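Local structure of glucose-6-phosphate 1-dehydrogenase (Kluyveromyces lactis, 7E6I) at residues A[4-9]-A[37-42]; A[27-32]-A[417-422]; A[116-121]-A[145-150]; A[60-65]-A[75-80]. The protein catalyses the NADP+-dependent oxidation of glucose 6-phosphate to 6-phosphogluconolactone, the first and rate-limiting step of the oxidative pentose phosphate pathway. All coordinates share one frame; numbering follows the deposited sequence.

Contacts 1, 3 and 4 belong to the coenzyme domain, a Rossmann-type fold; in contact 2, helix 414-423, from the C-terminal part of the sequence, packs on that domain. Contacts 2, 3 and most of contact 4 are buried. Contact 2 packs two helices through aliphatic groups, including the methylenes of Arg-420; contact 3 is a ladder of backbone bonds between parallel strands, against which helix 414-423 also lies, Ile-419 meeting Tyr-121. Contact 1, only partly buried before strands 10-14 and 43-48, relies on short polar side chains, and its Phe-5 stacks on His-117 of contact 3. Contact 4 mixes an apolar cluster with a polar edge, and Phe-30 joins its Leu-65, Val-77 and Phe-80 to segment 27-32.

Contact 1 (A[4-9]-A[37-42]); sequences QFDENT and YLNPTT
An Asx turn at Asn-39, set in a type I beta turn from Asn-39 to Thr-42, meets the segment 4-9 where the chain enters the first strands of the Rossmann-type domain. Asn-39 ND2 donates to Asp-6 OD1 at 2.9 Å, nearly straight and in the amide plane, but reaches the carboxylate from above its plane, the two planes standing 78° apart. The other end, Asn-39 OD1, takes the backbone N of Thr-41 in the carbonyl plane on a lone pair, and Thr-41 OG1 from above that plane at 3.0 Å. An asparagine suits this place because one flat group both accepts from its own turn and donates across the contact. With chi1 at 77°, Thr-41 OG1 lies between its own backbone N and carbonyl carbon, where it can donate to Asn-39 OD1 and still accept from Asn-8 N at 2.6 Å. Asn-8 turns with positive phi, a conformation asparagine tolerates well. Beyond it Thr-9 is bonded through its backbone to Lys-43. Thr-42 closes the turn with its hydroxyl, OG1 donating to Asn-39 O at 2.8 Å, and its CA-H points to Thr-9 O, with CA and O 3.3 Å apart.

Contact 2 (A[27-32]-A[417-422]); sequences PALFGL and SLIRDA
Ile-419 of helix 414-423 packs on Ala-28, Leu-29 and Leu-32 of helix 19-34, which follows the first strand of the Rossmann-type coenzyme domain. The axes of segments 27-32 and 417-422 cross at -72°, 9.6 Å apart. In this apolar packing Ile-419 is the central side chain, its two branches meeting different partners. Its CG1 runs anti to the carbonyl carbon (chi1 -74°) and carries CD1 to Ala-28 CB at 4.1 Å, while Ile-419 CG2 touches Leu-32 CD1 at 3.8 Å and Leu-29 CD2 at 4.2 Å. A beta-branched residue suits this place because it spreads over three neighbours, and the small Ala-28 offers its single methyl. A second kind of packing is aliphatic contact with a charged residue. Leu-32 sends CD2 against the methylenes of Arg-420, 3.8 Å from CB, while the Arg-420 chain bends at chi2 and touches Tyr-37. Shortening Leu-32 to an alanine is likely to open a gap beside Ile-419 CG2 and leave the Arg-420 methylenes without their apolar neighbour. Ser-417 points away, and its OG hydrogen-bonds Lys-191 NZ, while Leu-29 continues onto Ile-11 and Ile-13 of the sheet. Even the backbone is covered, Arg-420 N lying 3.8 Å from Leu-32 CD1.

Contact 3 (A[116-121]-A[145-150]); sequences PHRLFY and GIQRVI
Ile-150 lies obliquely across the ring of Tyr-121. Ile-150 CB sits 4.1 Å from Tyr-121 CD2. From it CG2, anti to the backbone N, stands over one face of the tyrosine ring in a CH-pi contact, 4.0 Å from the centroid and 17° off the normal. CG1, anti to the carbonyl carbon, passes Leu-119 CD1 at 4.0 Å. At the tip, CD1 wedges between Leu-119 CD1 and Tyr-121 CD2, each 3.7 Å away. Isoleucine's two branches thus suit both the ring and the leucine. Replacing Tyr-121 with an alanine would probably strip Ile-150 CG2 of the ring it covers and leave Glu-152 without its weak hydroxyl bond. These residues lie on parallel neighbours, strands 117-122 and 146-152, joined by helix 126-139 in a beta-alpha-beta crossover of the Rossmann-type sheet. Five backbone bonds hold them, the first from Ile-146 N to Pro-116 O, the last from Ile-150 N to Phe-120 O; Phe-120 N to Arg-148 O is 2.8 Å at 174°. Arg-148 reaches Thr-3 O and the ring of Phe-5. On the opposite face the ring edge of Phe-120 at CE2 lies 4.1 Å from Gln-147 CB, with ring and amide planes 7° apart and Gln-147 NE2 bonded to Thr-142 O.

Contact 4 (A[60-65]-A[75-80]); sequences KVKPFL and AKVNEF
Leu-65 points its side chain at helix 74-83 and meets two residues there with a single methyl. Its CD1 lies 4.0 Å from Phe-80 CD2 and 4.2 Å from Val-77 CG1, crossing both side chains at a slant. Val-77 and Phe-80 are three residues apart on the helix and therefore face the same way, Val-77 holding CG1 anti to its backbone N (chi1 166°) and Phe-80 its CG likewise. This brings the valine methyl and the ring together against one leucine methyl. Leucine fits because its terminal methyl reaches far enough to touch both, and the beta-branched valine adds bulk close to its backbone. Phe-30 of helix 19-34 packs on Leu-65 and Val-77 and meets the ring of Phe-80, continuing the apolar cluster.

At the edge of this cluster Lys-62 reaches across with an extended chain that bends only at chi4. Its CE passes Val-77 CG1 at 4.3 Å, and Lys-62 NZ gives a weak hydrogen bond to Asn-78 OD1 at 3.3 Å. A lysine suits this border position, since its methylenes can lie on apolar residues while the ammonium probably remains accessible to solvent. Asn-78, exposed, offers its carbonyl although its CB points away. Both segments lie in the connection between strands 43-48 and 84-88 of the Rossmann-type parallel sheet, packed against helix 19-34.

Contact 1 (A[4-9]-A[37-42])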
loop_
_atom_site.group_PDB
_atom_site.type_symbol
_atom_site.label_atom_id
_atom_site.label_comp_id
_atom_site.label_asym_id
_atom_site.label_seq_id
_atom_site.Cartn_x
_atom_site.Cartn_y
_atom_site.Cartn_z
ATOM N N GLN A 4 -1.364 -11.143 -21.753
ATOM C CA GLN A 4 -0.597 -9.920 -21.575
ATOM C C GLN A 4 -1.007 -8.870 -22.604
ATOM O O GLN A 4 -1.341 -9.186 -23.746
ATOM C CB GLN A 4 0.896 -10.203 -21.668
ATOM C CG GLN A 4 1.384 -11.174 -20.580
ATOM C CD GLN A 4 2.894 -11.346 -20.590
ATOM O OE1 GLN A 4 3.584 -10.820 -21.471
ATOM N NE2 GLN A 4 3.414 -12.091 -19.621
ATOM N N PHE A 5 -1.019 -7.615 -22.164
ATOM C CA PHE A 5 -1.400 -6.467 -22.978
ATOM C C PHE A 5 -0.118 -5.830 -23.499
ATOM O O PHE A 5 0.695 -5.338 -22.705
ATOM C CB PHE A 5 -2.191 -5.435 -22.166
ATOM C CG PHE A 5 -3.621 -5.826 -21.846
ATOM C CD1 PHE A 5 -4.096 -7.108 -22.087
ATOM C CD2 PHE A 5 -4.491 -4.887 -21.268
ATOM C CE1 PHE A 5 -5.411 -7.455 -21.764
ATOM C CE2 PHE A 5 -5.817 -5.215 -20.940
ATOM C CZ PHE A 5 -6.277 -6.503 -21.187
ATOM N N ASP A 6 0.058 -5.827 -24.822
ATOM C CA ASP A 6 1.257 -5.264 -25.437
ATOM C C ASP A 6 0.882 -4.257 -26.519
ATOM O O ASP A 6 0.899 -3.049 -26.273
ATOM C CB ASP A 6 2.135 -6.378 -26.016
ATOM C CG ASP A 6 3.603 -5.966 -26.174
ATOM O OD1 ASP A 6 3.953 -4.799 -25.872
ATOM O OD2 ASP A 6 4.411 -6.823 -26.608
ATOM N N GLU A 7 0.515 -4.736 -27.703
ATOM C CA GLU A 7 0.279 -3.872 -28.859
ATOM C C GLU A 7 -1.173 -3.419 -28.924
ATOM O O GLU A 7 -2.095 -4.191 -28.647
ATOM C CB GLU A 7 0.641 -4.588 -30.165
ATOM C CG GLU A 7 1.805 -5.578 -30.068
ATOM C CD GLU A 7 1.416 -6.935 -29.436
ATOM O OE1 GLU A 7 0.226 -7.325 -29.512
ATOM O OE2 GLU A 7 2.305 -7.611 -28.858
ATOM N N ASN A 8 -1.365 -2.150 -29.284
ATOM C CA ASN A 8 -2.692 -1.589 -29.562
ATOM C C ASN A 8 -3.622 -1.671 -28.354
ATOM O O ASN A 8 -4.849 -1.700 -28.497
ATOM C CB ASN A 8 -3.324 -2.262 -30.784
ATOM C CG ASN A 8 -2.364 -2.344 -31.950
ATOM O OD1 ASN A 8 -1.635 -1.391 -32.229
ATOM N ND2 ASN A 8 -2.327 -3.497 -32.610
ATOM N N THR A 9 -3.047 -1.691 -27.158
ATOM C CA THR A 9 -3.833 -1.560 -25.945
ATOM C C THR A 9 -4.252 -0.109 -25.743
ATOM O O THR A 9 -3.462 0.822 -25.934
ATOM C CB THR A 9 -3.035 -2.051 -24.743
ATOM O OG1 THR A 9 -1.658 -1.699 -24.918
ATOM C CG2 THR A 9 -3.115 -3.530 -24.678
ATOM N N TYR A 37 8.983 -0.203 -21.200
ATOM C CA TYR A 37 8.022 -1.209 -20.769
ATOM C C TYR A 37 6.589 -0.836 -21.112
ATOM O O TYR A 37 5.659 -1.506 -20.646
ATOM C CB TYR A 37 8.163 -1.459 -19.271
ATOM C CG TYR A 37 9.429 -2.200 -18.945
ATOM C CD1 TYR A 37 9.489 -3.584 -19.065
ATOM C CD2 TYR A 37 10.571 -1.521 -18.536
ATOM C CE1 TYR A 37 10.645 -4.274 -18.771
ATOM C CE2 TYR A 37 11.737 -2.199 -18.246
ATOM C CZ TYR A 37 11.772 -3.578 -18.366
ATOM O OH TYR A 37 12.931 -4.269 -18.081
ATOM N N LEU A 38 6.385 0.212 -21.911
ATOM C CA LEU A 38 5.075 0.554 -22.453
ATOM C C LEU A 38 5.179 0.567 -23.972
ATOM O O LEU A 38 5.956 1.348 -24.538
ATOM C CB LEU A 38 4.575 1.905 -21.926
ATOM C CG LEU A 38 3.080 2.169 -22.142
ATOM C CD1 LEU A 38 2.214 1.103 -21.491
ATOM C CD2 LEU A 38 2.713 3.539 -21.620
ATOM N N ASN A 39 4.402 -0.297 -24.619
ATOM C CA ASN A 39 4.465 -0.430 -26.067
ATOM C C ASN A 39 4.084 0.889 -26.736
ATOM O O ASN A 39 3.110 1.534 -26.326
ATOM C CB ASN A 39 3.530 -1.549 -26.519
ATOM C CG ASN A 39 3.682 -1.892 -27.979
ATOM O OD1 ASN A 39 3.607 -1.026 -28.845
ATOM N ND2 ASN A 39 3.876 -3.170 -28.263
ATOM N N PRO A 40 4.821 1.316 -27.770
ATOM C CA PRO A 40 4.521 2.609 -28.412
ATOM C C PRO A 40 3.200 2.641 -29.158
ATOM O O PRO A 40 2.726 3.738 -29.473
ATOM C CB PRO A 40 5.701 2.807 -29.373
ATOM C CG PRO A 40 6.785 1.917 -28.840
ATOM C CD PRO A 40 6.059 0.724 -28.296
ATOM N N THR A 41 2.590 1.491 -29.448
ATOM C CA THR A 41 1.276 1.450 -30.074
ATOM C C THR A 41 0.136 1.561 -29.076
ATOM O O THR A 41 -0.994 1.173 -29.396
ATOM C CB THR A 41 1.121 0.165 -30.884
ATOM O OG1 THR A 41 0.862 -0.930 -30.001
ATOM C CG2 THR A 41 2.381 -0.101 -31.671
ATOM N N THR A 42 0.402 2.079 -27.884
ATOM C CA THR A 42 -0.590 2.142 -26.825
ATOM C C THR A 42 -1.353 3.449 -26.945
ATOM O O THR A 42 -0.739 4.518 -27.031
ATOM C CB THR A 42 0.082 2.066 -25.451
ATOM O OG1 THR A 42 0.664 0.768 -25.261
ATOM C CG2 THR A 42 -0.928 2.337 -24.340
#

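Contact 2 (A[27-32]-A[417-422])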
loop_
_atom_site.group_PDB
_atom_site.type_symbol
_atom_site.label_atom_id
_atom_site.label_comp_id
_atom_site.label_asym_id
_atom_site.label_seq_id
_atom_site.Cartn_x
_atom_site.Cartn_y
_atom_site.Cartn_z
ATOM N N PRO A 27 2.422 10.207 -14.716
ATOM C CA PRO A 27 3.867 10.029 -14.505
ATOM C C PRO A 27 4.291 8.567 -14.457
ATOM O O PRO A 27 5.378 8.226 -14.946
ATOM C CB PRO A 27 4.117 10.763 -13.181
ATOM C CG PRO A 27 3.066 11.814 -13.145
ATOM C CD PRO A 27 1.855 11.169 -13.752
ATOM N N ALA A 28 3.451 7.683 -13.904
ATOM C CA ALA A 28 3.806 6.268 -13.875
ATOM C C ALA A 28 3.759 5.666 -15.271
ATOM O O ALA A 28 4.627 4.865 -15.640
ATOM C CB ALA A 28 2.882 5.494 -12.931
ATOM N N LEU A 29 2.735 6.017 -16.049
ATOM C CA LEU A 29 2.674 5.551 -17.429
ATOM C C LEU A 29 3.909 5.984 -18.198
ATOM O O LEU A 29 4.439 5.222 -19.012
ATOM C CB LEU A 29 1.422 6.082 -18.117
ATOM C CG LEU A 29 0.153 5.280 -17.894
ATOM C CD1 LEU A 29 -1.038 6.016 -18.489
ATOM C CD2 LEU A 29 0.316 3.928 -18.523
ATOM N N PHE A 30 4.390 7.201 -17.944
ATOM C CA PHE A 30 5.565 7.682 -18.658
ATOM C C PHE A 30 6.808 6.903 -18.253
ATOM O O PHE A 30 7.584 6.467 -19.110
ATOM C CB PHE A 30 5.771 9.173 -18.410
ATOM C CG PHE A 30 7.090 9.673 -18.906
ATOM C CD1 PHE A 30 7.421 9.565 -20.256
ATOM C CD2 PHE A 30 8.018 10.210 -18.026
ATOM C CE1 PHE A 30 8.649 10.008 -20.723
ATOM C CE2 PHE A 30 9.244 10.652 -18.481
ATOM C CZ PHE A 30 9.562 10.554 -19.836
ATOM N N GLY A 31 7.012 6.722 -16.946
ATOM C CA GLY A 31 8.155 5.953 -16.481
ATOM C C GLY A 31 8.231 4.584 -17.120
ATOM O O GLY A 31 9.296 4.151 -17.557
ATOM N N LEU A 32 7.100 3.886 -17.186
ATOM C CA LEU A 32 7.056 2.615 -17.894
ATOM C C LEU A 32 7.465 2.791 -19.351
ATOM O O LEU A 32 8.206 1.960 -19.900
ATOM C CB LEU A 32 5.655 2.020 -17.799
ATOM C CG LEU A 32 5.294 1.255 -16.528
ATOM C CD1 LEU A 32 3.793 0.974 -16.485
ATOM C CD2 LEU A 32 6.062 -0.032 -16.474
ATOM N N SER A 417 5.188 -0.079 -11.088
ATOM C CA SER A 417 5.177 -1.524 -10.920
ATOM C C SER A 417 3.762 -2.074 -11.019
ATOM O O SER A 417 3.531 -3.124 -11.639
ATOM C CB SER A 417 5.809 -1.880 -9.570
ATOM O OG SER A 417 5.631 -3.251 -9.241
ATOM N N LEU A 418 2.797 -1.361 -10.434
ATOM C CA LEU A 418 1.450 -1.902 -10.317
ATOM C C LEU A 418 0.715 -1.863 -11.650
ATOM O O LEU A 418 0.004 -2.813 -12.000
ATOM C CB LEU A 418 0.678 -1.138 -9.244
ATOM C CG LEU A 418 1.010 -1.580 -7.818
ATOM C CD1 LEU A 418 0.362 -0.668 -6.788
ATOM C CD2 LEU A 418 0.602 -3.024 -7.603
ATOM N N ILE A 419 0.859 -0.773 -12.404
ATOM C CA ILE A 419 0.223 -0.698 -13.715
ATOM C C ILE A 419 0.796 -1.766 -14.637
ATOM O O ILE A 419 0.056 -2.469 -15.342
ATOM C CB ILE A 419 0.387 0.714 -14.309
ATOM C CG1 ILE A 419 -0.533 1.698 -13.589
ATOM C CG2 ILE A 419 0.094 0.707 -15.801
ATOM C CD1 ILE A 419 -0.268 3.140 -13.935
ATOM N N ARG A 420 2.125 -1.903 -14.641
ATOM C CA ARG A 420 2.761 -3.012 -15.340
ATOM C C ARG A 420 2.088 -4.340 -15.012
ATOM O O ARG A 420 1.684 -5.084 -15.917
ATOM C CB ARG A 420 4.240 -3.069 -14.981
ATOM C CG ARG A 420 4.967 -4.189 -15.698
ATOM C CD ARG A 420 5.200 -3.785 -17.122
ATOM N NE ARG A 420 5.387 -4.894 -18.060
ATOM C CZ ARG A 420 6.380 -5.779 -18.016
ATOM N NH1 ARG A 420 7.307 -5.728 -17.059
ATOM N NH2 ARG A 420 6.440 -6.727 -18.941
ATOM N N ASP A 421 1.951 -4.646 -13.712
ATOM C CA ASP A 421 1.376 -5.930 -13.309
ATOM C C ASP A 421 -0.039 -6.097 -13.845
ATOM O O ASP A 421 -0.438 -7.203 -14.249
ATOM C CB ASP A 421 1.371 -6.054 -11.788
ATOM C CG ASP A 421 2.744 -6.320 -11.215
ATOM O OD1 ASP A 421 3.717 -6.396 -12.002
ATOM O OD2 ASP A 421 2.848 -6.448 -9.970
ATOM N N ALA A 422 -0.820 -5.012 -13.832
ATOM C CA ALA A 422 -2.162 -5.044 -14.400
ATOM C C ALA A 422 -2.115 -5.338 -15.898
ATOM O O ALA A 422 -2.875 -6.175 -16.404
ATOM C CB ALA A 422 -2.871 -3.720 -14.119
#

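Contact 3 (A[116-121]-A[145-150])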
loop_
_atom_site.group_PDB
_atom_site.type_symbol
_atom_site.label_atom_id
_atom_site.label_comp_id
_atom_site.label_asym_id
_atom_site.label_seq_id
_atom_site.Cartn_x
_atom_site.Cartn_y
_atom_site.Cartn_z
ATOM N N PRO A 116 -9.890 -6.749 -28.638
ATOM C CA PRO A 116 -9.599 -5.512 -27.905
ATOM C C PRO A 116 -8.970 -5.806 -26.544
ATOM O O PRO A 116 -9.423 -6.686 -25.804
ATOM C CB PRO A 116 -10.976 -4.851 -27.765
ATOM C CG PRO A 116 -11.850 -5.518 -28.777
ATOM C CD PRO A 116 -11.315 -6.895 -28.978
ATOM N N HIS A 117 -7.899 -5.078 -26.230
ATOM C CA HIS A 117 -7.251 -5.121 -24.920
ATOM C C HIS A 117 -7.381 -3.734 -24.300
ATOM O O HIS A 117 -6.724 -2.788 -24.751
ATOM C CB HIS A 117 -5.780 -5.507 -25.031
ATOM C CG HIS A 117 -5.539 -6.921 -25.455
ATOM N ND1 HIS A 117 -4.307 -7.361 -25.892
ATOM C CD2 HIS A 117 -6.367 -7.992 -25.518
ATOM C CE1 HIS A 117 -4.384 -8.645 -26.198
ATOM N NE2 HIS A 117 -5.624 -9.052 -25.983
ATOM N N ARG A 118 -8.212 -3.604 -23.267
ATOM C CA ARG A 118 -8.557 -2.297 -22.713
ATOM C C ARG A 118 -8.331 -2.259 -21.207
ATOM O O ARG A 118 -8.858 -3.101 -20.467
ATOM C CB ARG A 118 -10.017 -1.938 -23.033
ATOM C CG ARG A 118 -10.339 -2.028 -24.515
ATOM C CD ARG A 118 -11.785 -1.743 -24.802
ATOM N NE ARG A 118 -12.076 -1.834 -26.230
ATOM C CZ ARG A 118 -13.254 -2.190 -26.725
ATOM N NH1 ARG A 118 -14.256 -2.490 -25.907
ATOM N NH2 ARG A 118 -13.433 -2.239 -28.032
ATOM N N LEU A 119 -7.553 -1.274 -20.759
ATOM C CA LEU A 119 -7.349 -1.007 -19.344
ATOM C C LEU A 119 -8.056 0.301 -18.998
ATOM O O LEU A 119 -7.863 1.316 -19.674
ATOM C CB LEU A 119 -5.853 -0.930 -19.003
ATOM C CG LEU A 119 -5.442 -0.722 -17.531
ATOM C CD1 LEU A 119 -5.855 -1.925 -16.695
ATOM C CD2 LEU A 119 -3.932 -0.453 -17.367
ATOM N N PHE A 120 -8.896 0.265 -17.969
ATOM C CA PHE A 120 -9.559 1.452 -17.438
ATOM C C PHE A 120 -8.992 1.749 -16.058
ATOM O O PHE A 120 -9.228 0.990 -15.111
ATOM C CB PHE A 120 -11.068 1.239 -17.370
ATOM C CG PHE A 120 -11.700 0.997 -18.700
ATOM C CD1 PHE A 120 -11.974 2.054 -19.558
ATOM C CD2 PHE A 120 -11.999 -0.291 -19.111
ATOM C CE1 PHE A 120 -12.551 1.831 -20.796
ATOM C CE2 PHE A 120 -12.577 -0.521 -20.351
ATOM C CZ PHE A 120 -12.848 0.538 -21.196
ATOM N N TYR A 121 -8.242 2.841 -15.942
ATOM C CA TYR A 121 -7.740 3.300 -14.649
ATOM C C TYR A 121 -8.713 4.328 -14.080
ATOM O O TYR A 121 -8.907 5.394 -14.674
ATOM C CB TYR A 121 -6.336 3.899 -14.783
ATOM C CG TYR A 121 -5.610 4.012 -13.463
ATOM C CD1 TYR A 121 -6.109 4.818 -12.434
ATOM C CD2 TYR A 121 -4.438 3.297 -13.232
ATOM C CE1 TYR A 121 -5.459 4.911 -11.217
ATOM C CE2 TYR A 121 -3.778 3.382 -12.015
ATOM C CZ TYR A 121 -4.284 4.187 -11.012
ATOM O OH TYR A 121 -3.621 4.268 -9.801
ATOM N N GLY A 145 -13.393 -9.220 -26.292
ATOM C CA GLY A 145 -12.085 -8.700 -25.955
ATOM C C GLY A 145 -11.863 -8.940 -24.479
ATOM O O GLY A 145 -12.666 -9.630 -23.843
ATOM N N ILE A 146 -10.801 -8.387 -23.910
ATOM C CA ILE A 146 -10.600 -8.444 -22.468
ATOM C C ILE A 146 -10.426 -7.021 -21.945
ATOM O O ILE A 146 -9.670 -6.226 -22.519
ATOM C CB ILE A 146 -9.412 -9.362 -22.095
ATOM C CG1 ILE A 146 -8.788 -8.962 -20.755
ATOM C CG2 ILE A 146 -8.391 -9.452 -23.224
ATOM C CD1 ILE A 146 -9.597 -9.450 -19.533
ATOM N N GLN A 147 -11.164 -6.688 -20.888
ATOM C CA GLN A 147 -11.072 -5.388 -20.235
ATOM C C GLN A 147 -10.727 -5.572 -18.762
ATOM O O GLN A 147 -11.195 -6.516 -18.113
ATOM C CB GLN A 147 -12.381 -4.586 -20.356
ATOM C CG GLN A 147 -13.617 -5.411 -20.100
ATOM C CD GLN A 147 -14.262 -5.876 -21.405
ATOM O OE1 GLN A 147 -14.455 -5.082 -22.325
ATOM N NE2 GLN A 147 -14.568 -7.170 -21.497
ATOM N N ARG A 148 -9.914 -4.660 -18.242
ATOM C CA ARG A 148 -9.496 -4.663 -16.851
ATOM C C ARG A 148 -9.689 -3.265 -16.283
ATOM O O ARG A 148 -9.369 -2.273 -16.942
ATOM C CB ARG A 148 -8.029 -5.089 -16.721
ATOM C CG ARG A 148 -7.777 -6.542 -17.079
ATOM C CD ARG A 148 -6.289 -6.856 -17.195
ATOM N NE ARG A 148 -6.074 -8.208 -17.702
ATOM C CZ ARG A 148 -5.005 -8.592 -18.395
ATOM N NH1 ARG A 148 -4.032 -7.728 -18.672
ATOM N NH2 ARG A 148 -4.914 -9.849 -18.812
ATOM N N VAL A 149 -10.219 -3.169 -15.069
ATOM C CA VAL A 149 -10.386 -1.866 -14.440
ATOM C C VAL A 149 -9.588 -1.835 -13.140
ATOM O O VAL A 149 -9.620 -2.785 -12.353
ATOM C CB VAL A 149 -11.871 -1.500 -14.229
ATOM C CG1 VAL A 149 -12.792 -2.698 -14.449
ATOM C CG2 VAL A 149 -12.096 -0.845 -12.869
ATOM N N ILE A 150 -8.840 -0.751 -12.949
ATOM C CA ILE A 150 -8.081 -0.497 -11.738
ATOM C C ILE A 150 -8.858 0.490 -10.882
ATOM O O ILE A 150 -9.265 1.555 -11.364
ATOM C CB ILE A 150 -6.686 0.059 -12.066
ATOM C CG1 ILE A 150 -5.838 -0.985 -12.780
ATOM C CG2 ILE A 150 -5.994 0.519 -10.806
ATOM C CD1 ILE A 150 -4.671 -0.375 -13.516
#

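Contact 4 (A[60-65]-A[75-80])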
loop_
_atom_site.group_PDB
_atom_site.type_symbol
_atom_site.label_atom_id
_atom_site.label_comp_id
_atom_site.label_asym_id
_atom_site.label_seq_id
_atom_site.Cartn_x
_atom_site.Cartn_y
_atom_site.Cartn_z
ATOM N N LYS A 60 -0.715 19.766 -18.717
ATOM C CA LYS A 60 -1.038 19.636 -17.301
ATOM C C LYS A 60 -0.139 18.606 -16.619
ATOM O O LYS A 60 0.239 18.775 -15.454
ATOM C CB LYS A 60 -2.513 19.264 -17.145
ATOM C CG LYS A 60 -3.146 19.643 -15.816
ATOM C CD LYS A 60 -4.619 19.225 -15.782
ATOM C CE LYS A 60 -5.462 20.151 -14.903
ATOM N NZ LYS A 60 -5.633 19.615 -13.514
ATOM N N VAL A 61 0.226 17.539 -17.324
ATOM C CA VAL A 61 0.907 16.416 -16.682
ATOM C C VAL A 61 2.419 16.482 -16.879
ATOM O O VAL A 61 3.179 15.960 -16.056
ATOM C CB VAL A 61 0.343 15.073 -17.184
ATOM C CG1 VAL A 61 -1.180 15.109 -17.228
ATOM C CG2 VAL A 61 0.901 14.738 -18.540
ATOM N N LYS A 62 2.867 17.139 -17.960
ATOM C CA LYS A 62 4.279 17.336 -18.283
ATOM C C LYS A 62 5.113 17.783 -17.081
ATOM O O LYS A 62 6.224 17.270 -16.892
ATOM C CB LYS A 62 4.417 18.347 -19.426
ATOM C CG LYS A 62 5.811 18.463 -20.018
ATOM C CD LYS A 62 5.767 19.086 -21.415
ATOM C CE LYS A 62 7.168 19.397 -21.949
ATOM N NZ LYS A 62 7.266 19.294 -23.443
ATOM N N PRO A 63 4.641 18.715 -16.241
ATOM C CA PRO A 63 5.456 19.123 -15.082
ATOM C C PRO A 63 5.714 18.017 -14.089
ATOM O O PRO A 63 6.492 18.229 -13.154
ATOM C CB PRO A 63 4.631 20.244 -14.440
ATOM C CG PRO A 63 3.812 20.764 -15.533
ATOM C CD PRO A 63 3.462 19.589 -16.381
ATOM N N PHE A 64 5.096 16.850 -14.248
ATOM C CA PHE A 64 5.236 15.784 -13.272
ATOM C C PHE A 64 5.915 14.548 -13.823
ATOM O O PHE A 64 6.315 13.682 -13.033
ATOM C CB PHE A 64 3.862 15.410 -12.700
ATOM C CG PHE A 64 3.170 16.558 -12.027
ATOM C CD1 PHE A 64 3.575 16.989 -10.775
ATOM C CD2 PHE A 64 2.144 17.238 -12.667
ATOM C CE1 PHE A 64 2.945 18.064 -10.157
ATOM C CE2 PHE A 64 1.512 18.302 -12.060
ATOM C CZ PHE A 64 1.910 18.719 -10.806
ATOM N N LEU A 65 6.073 14.446 -15.138
ATOM C CA LEU A 65 6.868 13.371 -15.701
ATOM C C LEU A 65 8.292 13.471 -15.168
ATOM O O LEU A 65 8.825 14.567 -14.981
ATOM C CB LEU A 65 6.850 13.447 -17.223
ATOM C CG LEU A 65 5.489 13.648 -17.900
ATOM C CD1 LEU A 65 5.592 13.320 -19.385
ATOM C CD2 LEU A 65 4.378 12.821 -17.248
ATOM N N ALA A 75 13.217 13.479 -25.969
ATOM C CA ALA A 75 12.394 12.972 -27.061
ATOM C C ALA A 75 11.342 12.001 -26.544
ATOM O O ALA A 75 10.214 11.975 -27.051
ATOM C CB ALA A 75 13.267 12.305 -28.120
ATOM N N LYS A 76 11.686 11.211 -25.523
ATOM C CA LYS A 76 10.711 10.296 -24.937
ATOM C C LYS A 76 9.546 11.056 -24.306
ATOM O O LYS A 76 8.387 10.638 -24.423
ATOM C CB LYS A 76 11.392 9.391 -23.906
ATOM C CG LYS A 76 12.651 8.684 -24.396
ATOM C CD LYS A 76 12.410 7.198 -24.618
ATOM C CE LYS A 76 13.693 6.408 -24.407
ATOM N NZ LYS A 76 14.452 6.921 -23.227
ATOM N N VAL A 77 9.829 12.176 -23.634
ATOM C CA VAL A 77 8.752 12.980 -23.061
ATOM C C VAL A 77 7.759 13.378 -24.145
ATOM O O VAL A 77 6.549 13.156 -24.017
ATOM C CB VAL A 77 9.315 14.217 -22.341
ATOM C CG1 VAL A 77 8.193 15.218 -22.061
ATOM C CG2 VAL A 77 10.019 13.820 -21.049
ATOM N N ASN A 78 8.260 13.962 -25.239
ATOM C CA ASN A 78 7.372 14.394 -26.315
ATOM C C ASN A 78 6.764 13.201 -27.034
ATOM O O ASN A 78 5.596 13.244 -27.437
ATOM C CB ASN A 78 8.123 15.289 -27.294
ATOM C CG ASN A 78 8.790 16.459 -26.609
ATOM O OD1 ASN A 78 8.174 17.165 -25.804
ATOM N ND2 ASN A 78 10.060 16.674 -26.922
ATOM N N GLU A 79 7.542 12.132 -27.207
ATOM C CA GLU A 79 7.000 10.887 -27.740
ATOM C C GLU A 79 5.776 10.446 -26.947
ATOM O O GLU A 79 4.709 10.180 -27.514
ATOM C CB GLU A 79 8.070 9.803 -27.688
ATOM C CG GLU A 79 8.814 9.566 -28.961
ATOM C CD GLU A 79 9.916 8.556 -28.766
ATOM O OE1 GLU A 79 10.703 8.724 -27.810
ATOM O OE2 GLU A 79 9.985 7.586 -29.551
ATOM N N PHE A 80 5.921 10.383 -25.620
ATOM C CA PHE A 80 4.846 9.910 -24.754
ATOM C C PHE A 80 3.617 10.813 -24.843
ATOM O O PHE A 80 2.490 10.331 -25.014
ATOM C CB PHE A 80 5.358 9.829 -23.317
ATOM C CG PHE A 80 4.303 9.489 -22.315
ATOM C CD1 PHE A 80 3.796 8.201 -22.233
ATOM C CD2 PHE A 80 3.810 10.458 -21.455
ATOM C CE1 PHE A 80 2.824 7.885 -21.312
ATOM C CE2 PHE A 80 2.835 10.143 -20.527
ATOM C CZ PHE A 80 2.341 8.857 -20.456
#